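Local coordinates for protein Maltose/maltodextrin transport permease homologue (Bdellovibrio bacteriovorus HD100, PDB 6FFL) that binds maltotriose in a solute-binding domain that is fused, in the full-length protein, to a membrane subunit probably serving maltodextrin uptake, at residues 165-168 with 169-173; 189-192 with 193-197; 354-357 with 358-362. One frame throughout, in Å; residues are numbered along the deposited sequence. Where two conformers were deposited one is given.

Contact 1 of 3, residues 165-168 with 169-173; sequences FFFA and PFIPA. With GLC (alpha-D-glucopyranose), chain B; GLC (alpha-D-glucopyranose), chain C.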
ATOM      1  N   PHE A 165      -3.002   6.906  -3.688  1.00 12.86           N
ATOM      2  CA  PHE A 165      -2.138   6.478  -2.589  1.00 13.40           C
ATOM      3  C   PHE A 165      -0.770   7.140  -2.676  1.00 12.33           C
ATOM      4  O   PHE A 165      -0.167   7.470  -1.648  1.00 11.70           O
ATOM      5  CB  PHE A 165      -1.993   4.956  -2.616  1.00 10.91           C
ATOM      6  CG  PHE A 165      -1.465   4.360  -1.333  1.00 11.15           C
ATOM      7  CD1 PHE A 165      -2.219   4.404  -0.164  1.00 12.03           C
ATOM      8  CD2 PHE A 165      -0.228   3.734  -1.313  1.00 13.24           C
ATOM      9  CE1 PHE A 165      -1.754   3.820   1.020  1.00 12.02           C
ATOM     10  CE2 PHE A 165       0.259   3.153  -0.141  1.00 13.74           C
ATOM     11  CZ  PHE A 165      -0.510   3.205   1.035  1.00 14.68           C
ATOM     12  N   PHE A 166      -0.284   7.367  -3.895  1.00 12.93           N
ATOM     13  CA  PHE A 166       1.076   7.856  -4.078  1.00 10.24           C
ATOM     14  C   PHE A 166       1.190   9.371  -3.951  1.00 16.12           C
ATOM     15  O   PHE A 166       2.297   9.869  -3.701  1.00 15.55           O
ATOM     16  CB  PHE A 166       1.606   7.375  -5.426  1.00 11.28           C
ATOM     17  CG  PHE A 166       1.880   5.890  -5.470  1.00 13.72           C
ATOM     18  CD1 PHE A 166       0.840   4.975  -5.611  1.00 15.81           C
ATOM     19  CD2 PHE A 166       3.179   5.411  -5.354  1.00 13.51           C
ATOM     20  CE1 PHE A 166       1.093   3.602  -5.639  1.00 21.68           C
ATOM     21  CE2 PHE A 166       3.437   4.036  -5.385  1.00 12.46           C
ATOM     22  CZ  PHE A 166       2.395   3.140  -5.527  1.00 12.54           C
ATOM     23  N   PHE A 167       0.096  10.132  -4.084  1.00 14.82           N
ATOM     24  CA  PHE A 167       0.215  11.548  -3.735  1.00 12.97           C
ATOM     25  C   PHE A 167      -0.395  11.889  -2.382  1.00 13.09           C
ATOM     26  O   PHE A 167      -0.164  12.995  -1.879  1.00 11.85           O
ATOM     27  CB  PHE A 167      -0.347  12.461  -4.859  1.00 14.84           C
ATOM     28  CG  PHE A 167      -1.827  12.343  -5.133  1.00 13.22           C
ATOM     29  CD1 PHE A 167      -2.772  12.899  -4.265  1.00 12.17           C
ATOM     30  CD2 PHE A 167      -2.270  11.755  -6.309  1.00 15.50           C
ATOM     31  CE1 PHE A 167      -4.135  12.829  -4.559  1.00 17.26           C
ATOM     32  CE2 PHE A 167      -3.629  11.673  -6.609  1.00 17.91           C
ATOM     33  CZ  PHE A 167      -4.565  12.208  -5.716  1.00 17.03           C
ATOM     34  N   ALA A 168      -1.111  10.954  -1.755  1.00 12.62           N
ATOM     35  CA  ALA A 168      -1.638  11.168  -0.409  1.00 10.76           C
ATOM     36  C   ALA A 168      -0.621  11.643   0.626  1.00 14.40           C
ATOM     37  O   ALA A 168      -0.990  12.483   1.463  1.00 12.87           O
ATOM     38  CB  ALA A 168      -2.300   9.872   0.079  1.00 13.05           C
ATOM     39  N   PRO A 169       0.631  11.166   0.655  1.00 12.81           N
ATOM     40  CA  PRO A 169       1.540  11.637   1.710  1.00 17.80           C
ATOM     41  C   PRO A 169       1.781  13.134   1.658  1.00 10.97           C
ATOM     42  O   PRO A 169       2.052  13.742   2.703  1.00 14.02           O
ATOM     43  CB  PRO A 169       2.831  10.849   1.446  1.00 12.01           C
ATOM     44  CG  PRO A 169       2.393   9.636   0.677  1.00 12.74           C
ATOM     45  CD  PRO A 169       1.277  10.144  -0.194  1.00 13.86           C
ATOM     46  N   PHE A 170       1.689  13.751   0.480  1.00 12.09           N
ATOM     47  CA  PHE A 170       1.980  15.182   0.377  1.00 13.41           C
ATOM     48  C   PHE A 170       0.863  16.050   0.923  1.00 13.08           C
ATOM     49  O   PHE A 170       1.118  17.195   1.310  1.00 14.62           O
ATOM     50  CB  PHE A 170       2.243  15.576  -1.079  1.00 15.41           C
ATOM     51  CG  PHE A 170       3.381  14.820  -1.704  1.00 13.11           C
ATOM     52  CD1 PHE A 170       4.697  15.108  -1.361  1.00 14.09           C
ATOM     53  CD2 PHE A 170       3.136  13.815  -2.620  1.00 15.49           C
ATOM     54  CE1 PHE A 170       5.752  14.391  -1.918  1.00 14.36           C
ATOM     55  CE2 PHE A 170       4.185  13.100  -3.184  1.00 17.70           C
ATOM     56  CZ  PHE A 170       5.489  13.392  -2.834  1.00 16.20           C
ATOM     57  N   ILE A 171      -0.361  15.543   0.950  1.00 14.18           N
ATOM     58  CA  ILE A 171      -1.499  16.385   1.314  1.00 15.31           C
ATOM     59  C   ILE A 171      -1.289  17.012   2.691  1.00 12.65           C
ATOM     60  O   ILE A 171      -1.334  18.246   2.789  1.00 13.36           O
ATOM     61  CB  ILE A 171      -2.819  15.603   1.223  1.00 14.30           C
ATOM     62  CG1 ILE A 171      -3.039  15.139  -0.219  1.00 11.66           C
ATOM     63  CG2 ILE A 171      -3.973  16.484   1.696  1.00 17.29           C
ATOM     64  CD1 ILE A 171      -4.183  14.107  -0.388  1.00 12.73           C
ATOM     65  N   PRO A 172      -1.048  16.248   3.770  1.00 11.90           N
ATOM     66  CA  PRO A 172      -0.854  16.893   5.077  1.00 10.76           C
ATOM     67  C   PRO A 172       0.403  17.742   5.158  1.00 17.76           C
ATOM     68  O   PRO A 172       0.456  18.646   6.000  1.00 16.97           O
ATOM     69  CB  PRO A 172      -0.785  15.708   6.053  1.00 16.27           C
ATOM     70  CG  PRO A 172      -0.379  14.531   5.216  1.00 15.67           C
ATOM     71  CD  PRO A 172      -1.029  14.775   3.886  1.00 15.08           C
ATOM     72  N   ALA A 173       1.412  17.489   4.318  1.00 11.88           N
ATOM     73  CA  ALA A 173       2.591  18.352   4.333  1.00 15.38           C
ATOM     74  C   ALA A 173       2.281  19.737   3.782  1.00 13.91           C
ATOM     75  O   ALA A 173       3.007  20.696   4.082  1.00 16.58           O
ATOM     76  CB  ALA A 173       3.735  17.703   3.538  1.00 15.75           C
TER
HETATM   77  C1  GLC B   3      -4.430   1.976  -1.502  1.00 10.47           C
HETATM   78  C2  GLC B   3      -5.725   1.489  -0.848  1.00 10.75           C
HETATM   79  C3  GLC B   3      -6.788   1.262  -1.928  1.00 10.70           C
HETATM   80  C4  GLC B   3      -6.997   2.537  -2.727  1.00 10.69           C
HETATM   81  C5  GLC B   3      -5.661   3.013  -3.316  1.00  9.40           C
HETATM   82  C6  GLC B   3      -5.823   4.397  -3.937  1.00 11.77           C
HETATM   83  O2  GLC B   3      -5.498   0.284  -0.090  1.00 13.05           O
HETATM   84  O3  GLC B   3      -8.042   0.885  -1.317  1.00 11.62           O
HETATM   85  O4  GLC B   3      -7.931   2.276  -3.786  1.00 12.36           O
HETATM   86  O5  GLC B   3      -4.710   3.158  -2.256  1.00 12.56           O
HETATM   87  O6  GLC B   3      -4.675   4.769  -4.730  1.00 12.72           O
HETATM   88  C1  GLC C   2      -0.207  -0.854  -2.742  1.00 10.30           C
HETATM   89  C2  GLC C   2      -0.826  -0.795  -1.352  1.00  8.49           C
HETATM   90  C3  GLC C   2      -2.320  -0.514  -1.385  1.00  9.27           C
HETATM   91  C4  GLC C   2      -2.549   0.731  -2.235  1.00 10.87           C
HETATM   92  C5  GLC C   2      -1.959   0.507  -3.624  1.00 13.95           C
HETATM   93  C6  GLC C   2      -2.170   1.734  -4.519  1.00 13.54           C
HETATM   94  O2  GLC C   2      -0.559  -2.050  -0.697  1.00 13.85           O
HETATM   95  O3  GLC C   2      -2.773  -0.282  -0.039  1.00 13.75           O
HETATM   96  O4  GLC C   2      -3.942   0.964  -2.371  1.00 13.25           O
HETATM   97  O5  GLC C   2      -0.557   0.307  -3.484  1.00 12.81           O
HETATM   98  O6  GLC C   2      -1.941   1.382  -5.901  1.00 13.42           O
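The Phe-167 and Phe-170 rings both meet the other segment at a rim. Ile-171 CD1 comes up to the edge of the Phe-167 ring, near its plane, 4.3 Å from Phe-167 CD1. The carbonyl oxygen Phe-167 O lies at the edge of the Phe-170 ring, 3.5 Å from Phe-170 CD2. Phe-165 and Phe-166 instead serve the sugar, through two of the three glucose units of maltotriose, alpha-1,4-linked and carried as chains B and C. The chain C glucose stands over one face of the Phe-165 ring, displaced toward its rim, with its C4 3.9 Å from Phe-165 CD2. This is the sugar-on-aromatic packing common in carbohydrate-binding sites. With CG anti to the backbone N (chi1 -163°), Phe-165 holds its ring beside both units, while its amide N donates to O6 of the chain B glucose (2.9 Å, 158° at the hydrogen). Phe-166 offers an edge, and O6 of the chain C glucose lies in its ring plane.

Between these residues the backbone is only loosely helical. Phe-170 N donates to Phe-167 O at 3.1 Å and Ile-171 N to Ala-168 O at 3.2 Å, both three-residue steps with donors far from the carbonyl plane, in keeping with the weak helix. Prolines account for part of this. Four residues after Phe-165 O comes Pro-169, which brings CD (3.4 Å) instead of an N-H, and Pro-172 CD does the same at Ala-168 O. Phe-166 O is buried without any polar partner. Strand 116-121 supplies Leu-116 against Phe-165, Phe-166 and Pro-169, helix 191-205 receives Phe-170 and Ile-171, and helix 346-362 sets Trp-351 against Phe-165 and Ala-168 and Tyr-358 edge-to-face with Phe-167.

Contact 2 of 3, residues 189-192 with 193-197; sequences NTTA and LKDTF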
ATOM      1  N   ASN A 189     -11.611  19.816  -0.345  1.00 13.19           N
ATOM      2  CA  ASN A 189     -11.662  21.159  -0.938  1.00 14.91           C
ATOM      3  C   ASN A 189     -10.764  22.097  -0.132  1.00 20.44           C
ATOM      4  O   ASN A 189     -11.209  23.022   0.554  1.00 20.59           O
ATOM      5  CB  ASN A 189     -13.096  21.677  -0.996  1.00 17.84           C
ATOM      6  CG  ASN A 189     -13.190  23.006  -1.738  1.00 24.14           C
ATOM      7  OD1 ASN A 189     -12.280  23.372  -2.484  1.00 25.07           O
ATOM      8  ND2 ASN A 189     -14.279  23.743  -1.521  1.00 28.91           N
ATOM      9  N   THR A 190      -9.462  21.843  -0.228  1.00 16.18           N
ATOM     10  CA  THR A 190      -8.477  22.474   0.632  1.00 15.47           C
ATOM     11  C   THR A 190      -7.333  23.023  -0.199  1.00 20.49           C
ATOM     12  O   THR A 190      -7.062  22.556  -1.308  1.00 17.42           O
ATOM     13  CB  THR A 190      -7.902  21.486   1.655  1.00 19.85           C
ATOM     14  OG1 THR A 190      -7.183  20.446   0.962  1.00 17.63           O
ATOM     15  CG2 THR A 190      -9.025  20.872   2.484  1.00 18.26           C
ATOM     16  N   THR A 191      -6.655  24.026   0.362  0.64 14.72           N
ATOM     17  CA  THR A 191      -5.414  24.484  -0.250  0.64 17.87           C
ATOM     18  C   THR A 191      -4.409  23.343  -0.325  0.64 16.62           C
ATOM     19  O   THR A 191      -3.673  23.212  -1.312  0.64 16.81           O
ATOM     20  CB  THR A 191      -4.840  25.664   0.538  0.64 20.58           C
ATOM     21  OG1 THR A 191      -5.763  26.756   0.496  0.64 24.81           O
ATOM     22  CG2 THR A 191      -3.523  26.110  -0.057  0.64 27.10           C
ATOM     23  N   ALA A 192      -4.392  22.489   0.698  1.00 17.66           N
ATOM     24  CA  ALA A 192      -3.429  21.392   0.745  1.00 16.60           C
ATOM     25  C   ALA A 192      -3.571  20.476  -0.467  1.00 13.71           C
ATOM     26  O   ALA A 192      -2.573  20.101  -1.094  1.00 16.34           O
ATOM     27  CB  ALA A 192      -3.605  20.599   2.040  1.00 14.92           C
ATOM     28  N   LEU A 193      -4.803  20.098  -0.815  1.00 14.14           N
ATOM     29  CA  LEU A 193      -4.953  19.229  -1.981  1.00 13.56           C
ATOM     30  C   LEU A 193      -4.615  19.971  -3.271  1.00 16.29           C
ATOM     31  O   LEU A 193      -3.953  19.412  -4.155  1.00 16.62           O
ATOM     32  CB  LEU A 193      -6.366  18.643  -2.047  1.00 12.56           C
ATOM     33  CG  LEU A 193      -6.553  17.648  -3.195  1.00 11.45           C
ATOM     34  CD1 LEU A 193      -5.589  16.440  -3.084  1.00 12.43           C
ATOM     35  CD2 LEU A 193      -8.015  17.186  -3.290  1.00 13.70           C
ATOM     36  N   LYS A 194      -5.061  21.225  -3.407  1.00 15.43           N
ATOM     37  CA  LYS A 194      -4.679  22.006  -4.583  1.00 14.27           C
ATOM     38  C   LYS A 194      -3.161  22.078  -4.710  1.00 16.50           C
ATOM     39  O   LYS A 194      -2.604  21.866  -5.797  1.00 16.69           O
ATOM     40  CB  LYS A 194      -5.282  23.409  -4.503  1.00 13.99           C
ATOM     41  CG  LYS A 194      -4.885  24.327  -5.662  1.00 19.43           C
ATOM     42  CD  LYS A 194      -5.212  25.773  -5.336  1.00 30.81           C
ATOM     43  CE  LYS A 194      -4.439  26.243  -4.111  1.00 43.82           C
ATOM     44  NZ  LYS A 194      -3.281  27.102  -4.479  1.00 51.48           N
ATOM     45  N   ASP A 195      -2.473  22.342  -3.592  1.00 16.44           N
ATOM     46  CA  ASP A 195      -1.017  22.475  -3.611  1.00 18.98           C
ATOM     47  C   ASP A 195      -0.346  21.147  -3.957  1.00 17.83           C
ATOM     48  O   ASP A 195       0.696  21.125  -4.632  1.00 17.49           O
ATOM     49  CB  ASP A 195      -0.513  22.983  -2.254  1.00 16.01           C
ATOM     50  CG  ASP A 195      -0.742  24.481  -2.049  1.00 23.72           C
ATOM     51  OD1 ASP A 195      -1.120  25.190  -3.007  1.00 23.64           O
ATOM     52  OD2 ASP A 195      -0.536  24.951  -0.912  1.00 30.62           O
ATOM     53  N   THR A 196      -0.919  20.036  -3.491  1.00 16.38           N
ATOM     54  CA  THR A 196      -0.409  18.712  -3.846  1.00 15.59           C
ATOM     55  C   THR A 196      -0.532  18.465  -5.343  1.00 14.91           C
ATOM     56  O   THR A 196       0.416  18.003  -5.993  1.00 16.19           O
ATOM     57  CB  THR A 196      -1.177  17.633  -3.069  1.00 13.68           C
ATOM     58  OG1 THR A 196      -0.935  17.793  -1.664  1.00 14.53           O
ATOM     59  CG2 THR A 196      -0.716  16.249  -3.485  1.00 15.55           C
ATOM     60  N   PHE A 197      -1.717  18.729  -5.896  1.00 14.24           N
ATOM     61  CA  PHE A 197      -1.907  18.661  -7.339  1.00 13.89           C
ATOM     62  C   PHE A 197      -0.872  19.502  -8.068  1.00 16.92           C
ATOM     63  O   PHE A 197      -0.289  19.059  -9.068  1.00 16.69           O
ATOM     64  CB  PHE A 197      -3.309  19.146  -7.717  1.00 13.28           C
ATOM     65  CG  PHE A 197      -4.413  18.190  -7.360  1.00 16.04           C
ATOM     66  CD1 PHE A 197      -4.142  16.887  -6.970  1.00 22.40           C
ATOM     67  CD2 PHE A 197      -5.736  18.613  -7.396  1.00 17.37           C
ATOM     68  CE1 PHE A 197      -5.172  16.010  -6.658  1.00 19.26           C
ATOM     69  CE2 PHE A 197      -6.777  17.745  -7.072  1.00 18.80           C
ATOM     70  CZ  PHE A 197      -6.485  16.437  -6.696  1.00 15.84           C
TER
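Asp-195 bends back over Thr-191, one helical turn earlier, and most of its side-chain atoms lie against that residue. CB lies 3.3 Å from the carbonyl oxygen Thr-191 O, and CG stays as near to the same oxygen. That follows from chi1 -77°, which sets CG anti to its own carbonyl carbon and beside the backbone N, the very nitrogen that donates to Thr-191 O at 2.7 Å. At the tip the two carboxylate oxygens part ways. OD2 runs alongside the methyl Thr-191 CG2, the two side chains pointing the same way; Thr-191 was modelled in two conformers, and this touch is that of one of them. OD1 turns to Lys-194, whose NZ arrives nearly along the C-O axis in a salt bridge of 3.2 Å; the lysine reaches its sequence neighbour by bending at its last two torsions.

Thr-190 is the N-cap of helix 191-205, which starts with the next residue. Its OG1 sits between the backbone N and the carbonyl carbon (chi1 64°) and accepts from Leu-193 N at 3.0 Å, an almost straight capping bond that occupies one of the first-turn amides, which lack the carbonyl of a preceding helical turn. Thr-190 O then takes Lys-194 N at 3.2 Å, so the cap residue holds two successive amides.

Further along, Ala-192 O is gripped twice by Thr-196, by its N and by its hydroxyl OG1, each at 2.9 Å and from opposite faces of the carbonyl plane. The hydroxyl donates, which satisfies a polar atom of a buried side chain within its own helix. On that flank Ala-192, Leu-193 and Thr-196 pack on Ile-171 of helix 170-173, while Lys-194 lies against Gln-369 of helix 368-384.

Contact 3 of 3, residues 354-357 with 358-362; sequences LRIQ and YQKVL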
ATOM      1  N   LEU A 354     -10.730  11.165  -5.618  1.00 13.00           N
ATOM      2  CA  LEU A 354      -9.403  11.708  -5.883  1.00 14.35           C
ATOM      3  C   LEU A 354      -8.843  11.181  -7.198  1.00 19.92           C
ATOM      4  O   LEU A 354      -8.233  11.933  -7.971  1.00 15.56           O
ATOM      5  CB  LEU A 354      -8.462  11.369  -4.728  1.00 13.61           C
ATOM      6  CG  LEU A 354      -8.621  12.174  -3.444  1.00 15.85           C
ATOM      7  CD1 LEU A 354      -7.704  11.579  -2.375  1.00 16.42           C
ATOM      8  CD2 LEU A 354      -8.284  13.648  -3.699  1.00 15.30           C
ATOM      9  N   ARG A 355      -9.043   9.893  -7.482  0.56 15.14           N
ATOM     10  CA  ARG A 355      -8.478   9.345  -8.712  0.56 16.36           C
ATOM     11  C   ARG A 355      -9.126   9.969  -9.938  0.56 16.91           C
ATOM     12  O   ARG A 355      -8.434  10.329 -10.898  0.56 17.86           O
ATOM     13  CB  ARG A 355      -8.625   7.827  -8.747  0.56 17.26           C
ATOM     14  CG  ARG A 355      -7.818   7.172  -9.869  0.56 15.18           C
ATOM     15  CD  ARG A 355      -8.135   5.680  -9.995  0.56 17.75           C
ATOM     16  NE  ARG A 355      -7.728   4.936  -8.805  0.56 18.21           N
ATOM     17  CZ  ARG A 355      -8.567   4.462  -7.889  0.56 15.68           C
ATOM     18  NH1 ARG A 355      -9.874   4.642  -8.019  0.56 16.48           N
ATOM     19  NH2 ARG A 355      -8.092   3.801  -6.843  0.56 16.30           N
ATOM     20  N   ILE A 356     -10.454  10.105  -9.921  1.00 15.28           N
ATOM     21  CA  ILE A 356     -11.162  10.697 -11.049  1.00 17.02           C
ATOM     22  C   ILE A 356     -10.681  12.122 -11.294  1.00 18.64           C
ATOM     23  O   ILE A 356     -10.347  12.497 -12.425  1.00 20.94           O
ATOM     24  CB  ILE A 356     -12.679  10.652 -10.798  1.00 17.67           C
ATOM     25  CG1 ILE A 356     -13.191   9.216 -10.881  1.00 25.02           C
ATOM     26  CG2 ILE A 356     -13.434  11.569 -11.787  1.00 22.62           C
ATOM     27  CD1 ILE A 356     -14.536   9.033 -10.197  1.00 30.38           C
ATOM     28  N   GLN A 357     -10.611  12.930 -10.230  1.00 16.78           N
ATOM     29  CA  GLN A 357     -10.296  14.342 -10.419  1.00 18.85           C
ATOM     30  C   GLN A 357      -8.844  14.543 -10.838  1.00 20.28           C
ATOM     31  O   GLN A 357      -8.567  15.355 -11.732  1.00 18.90           O
ATOM     32  CB  GLN A 357     -10.611  15.140  -9.150  1.00 20.64           C
ATOM     33  CG  GLN A 357     -12.072  15.098  -8.732  1.00 21.94           C
ATOM     34  CD  GLN A 357     -13.041  15.271  -9.890  1.00 25.62           C
ATOM     35  OE1 GLN A 357     -12.872  16.141 -10.749  1.00 24.74           O
ATOM     36  NE2 GLN A 357     -14.074  14.443  -9.912  1.00 41.52           N
ATOM     37  N   TYR A 358      -7.894  13.819 -10.222  1.00 15.34           N
ATOM     38  CA  TYR A 358      -6.502  14.067 -10.600  1.00 20.03           C
ATOM     39  C   TYR A 358      -6.197  13.532 -11.991  1.00 16.00           C
ATOM     40  O   TYR A 358      -5.328  14.073 -12.681  1.00 16.28           O
ATOM     41  CB  TYR A 358      -5.500  13.488  -9.588  1.00 18.69           C
ATOM     42  CG  TYR A 358      -4.145  14.220  -9.659  1.00 18.18           C
ATOM     43  CD1 TYR A 358      -4.098  15.600  -9.873  1.00 20.83           C
ATOM     44  CD2 TYR A 358      -2.941  13.537  -9.570  1.00 18.80           C
ATOM     45  CE1 TYR A 358      -2.885  16.293  -9.943  1.00 19.00           C
ATOM     46  CE2 TYR A 358      -1.725  14.211  -9.642  1.00 22.33           C
ATOM     47  CZ  TYR A 358      -1.704  15.591  -9.830  1.00 24.74           C
ATOM     48  OH  TYR A 358      -0.507  16.288  -9.910  1.00 24.62           O
ATOM     49  N   GLN A 359      -6.906  12.495 -12.435  1.00 16.01           N
ATOM     50  CA  GLN A 359      -6.732  12.059 -13.817  1.00 17.67           C
ATOM     51  C   GLN A 359      -7.073  13.186 -14.777  1.00 18.80           C
ATOM     52  O   GLN A 359      -6.384  13.385 -15.784  1.00 17.55           O
ATOM     53  CB  GLN A 359      -7.594  10.825 -14.105  1.00 26.69           C
ATOM     54  CG  GLN A 359      -7.262  10.113 -15.415  1.00 35.53           C
ATOM     55  CD  GLN A 359      -7.929  10.746 -16.632  1.00 49.71           C
ATOM     56  OE1 GLN A 359      -8.947  11.429 -16.515  1.00 60.04           O
ATOM     57  NE2 GLN A 359      -7.347  10.526 -17.809  1.00 49.89           N
ATOM     58  N   LYS A 360      -8.120  13.951 -14.465  1.00 14.21           N
ATOM     59  CA  LYS A 360      -8.512  15.053 -15.335  1.00 14.70           C
ATOM     60  C   LYS A 360      -7.503  16.188 -15.279  1.00 14.65           C
ATOM     61  O   LYS A 360      -7.261  16.858 -16.288  1.00 17.89           O
ATOM     62  CB  LYS A 360      -9.895  15.560 -14.937  1.00 18.16           C
ATOM     63  CG  LYS A 360     -11.020  14.570 -15.168  1.00 24.98           C
ATOM     64  CD  LYS A 360     -12.316  15.136 -14.587  1.00 30.13           C
ATOM     65  CE  LYS A 360     -13.508  14.242 -14.864  1.00 46.59           C
ATOM     66  NZ  LYS A 360     -14.756  14.832 -14.305  1.00 51.56           N
ATOM     67  N   VAL A 361      -6.935  16.445 -14.098  1.00 15.13           N
ATOM     68  CA  VAL A 361      -5.877  17.445 -13.984  1.00 14.17           C
ATOM     69  C   VAL A 361      -4.677  17.041 -14.828  1.00 13.40           C
ATOM     70  O   VAL A 361      -4.156  17.831 -15.628  1.00 16.87           O
ATOM     71  CB  VAL A 361      -5.462  17.623 -12.515  1.00 16.12           C
ATOM     72  CG1 VAL A 361      -4.295  18.608 -12.422  1.00 18.00           C
ATOM     73  CG2 VAL A 361      -6.622  18.088 -11.689  1.00 19.32           C
ATOM     74  N   LEU A 362      -4.194  15.814 -14.626  1.00 16.06           N
ATOM     75  CA  LEU A 362      -3.015  15.368 -15.362  1.00 19.82           C
ATOM     76  C   LEU A 362      -3.275  15.295 -16.856  1.00 17.61           C
ATOM     77  O   LEU A 362      -2.351  15.492 -17.653  1.00 19.47           O
ATOM     78  CB  LEU A 362      -2.552  14.013 -14.836  1.00 17.35           C
ATOM     79  CG  LEU A 362      -2.033  14.066 -13.398  1.00 24.78           C
ATOM     80  CD1 LEU A 362      -1.644  12.686 -12.934  1.00 30.63           C
ATOM     81  CD2 LEU A 362      -0.850  15.020 -13.260  1.00 29.95           C
TER
HETATM   82  O   HOH W   1     -11.203  10.943 -14.705  1.00 27.66           O
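Gln-357 O is the oxygen on which two successive amides converge. Val-361 N donates to it in the carbonyl plane at 3.1 Å (157° at the hydrogen), a regular alpha-helical bond, whereas Lys-360 N, equally near, is bent to 120° and counts as weak. A methyl, Val-361 CG2, closes in on the same oxygen at 3.4 Å.

One residue earlier, Ile-356 O takes a weak, long bond from Lys-360 N (3.4 Å) and also accepts from a water. This water donates to Ile-356 O and to Gln-359 OE1, at 2.9 Å each, and so bridges the side-chain carbonyl oxygen of Gln-359 to the backbone of Ile-356, three residues earlier. Lys-360 runs out extended past CG, its CE 4.1 Å from Ile-356 CG2, while CD passes Gln-357 OE1; the aliphatic chain thus runs alongside both Ile-356 and Gln-357, all three pointing the same way.

On the inner flank the Tyr-358 ring has Leu-362 CG over one face, and it stacks with Phe-197, whose carbonyl takes the Tyr-358 hydroxyl bond. Arg-355 leaves toward the sugar: in the conformer described it touches bound glucose and forms salt bridges with Glu-43 and Glu-163. The helix thus packs one flank into the domain core and sends Arg-355 to the maltodextrin pocket of this solute-binding domain.

How the contacts relate
Along the chain the three contacts come strictly in series, none nested in or crossing another, and each spans adjoining residues, so none closes a long loop. Contact 1 comes first, at the sugar, on helices 164-167 and 170-173. Contact 2 follows at the start of helix 191-205, its centre about 10 Å from that of contact 1, with Thr-196 OG1 3.3 Å from Ile-171 CA. Contact 3 lies far later, at the end of helix 346-362, yet returns to both: Leu-354 meets Leu-193, and it also meets Phe-167. Segments distant in sequence thereby join one packed cluster beside the maltotriose pocket, which contacts 1 and 3 both help line.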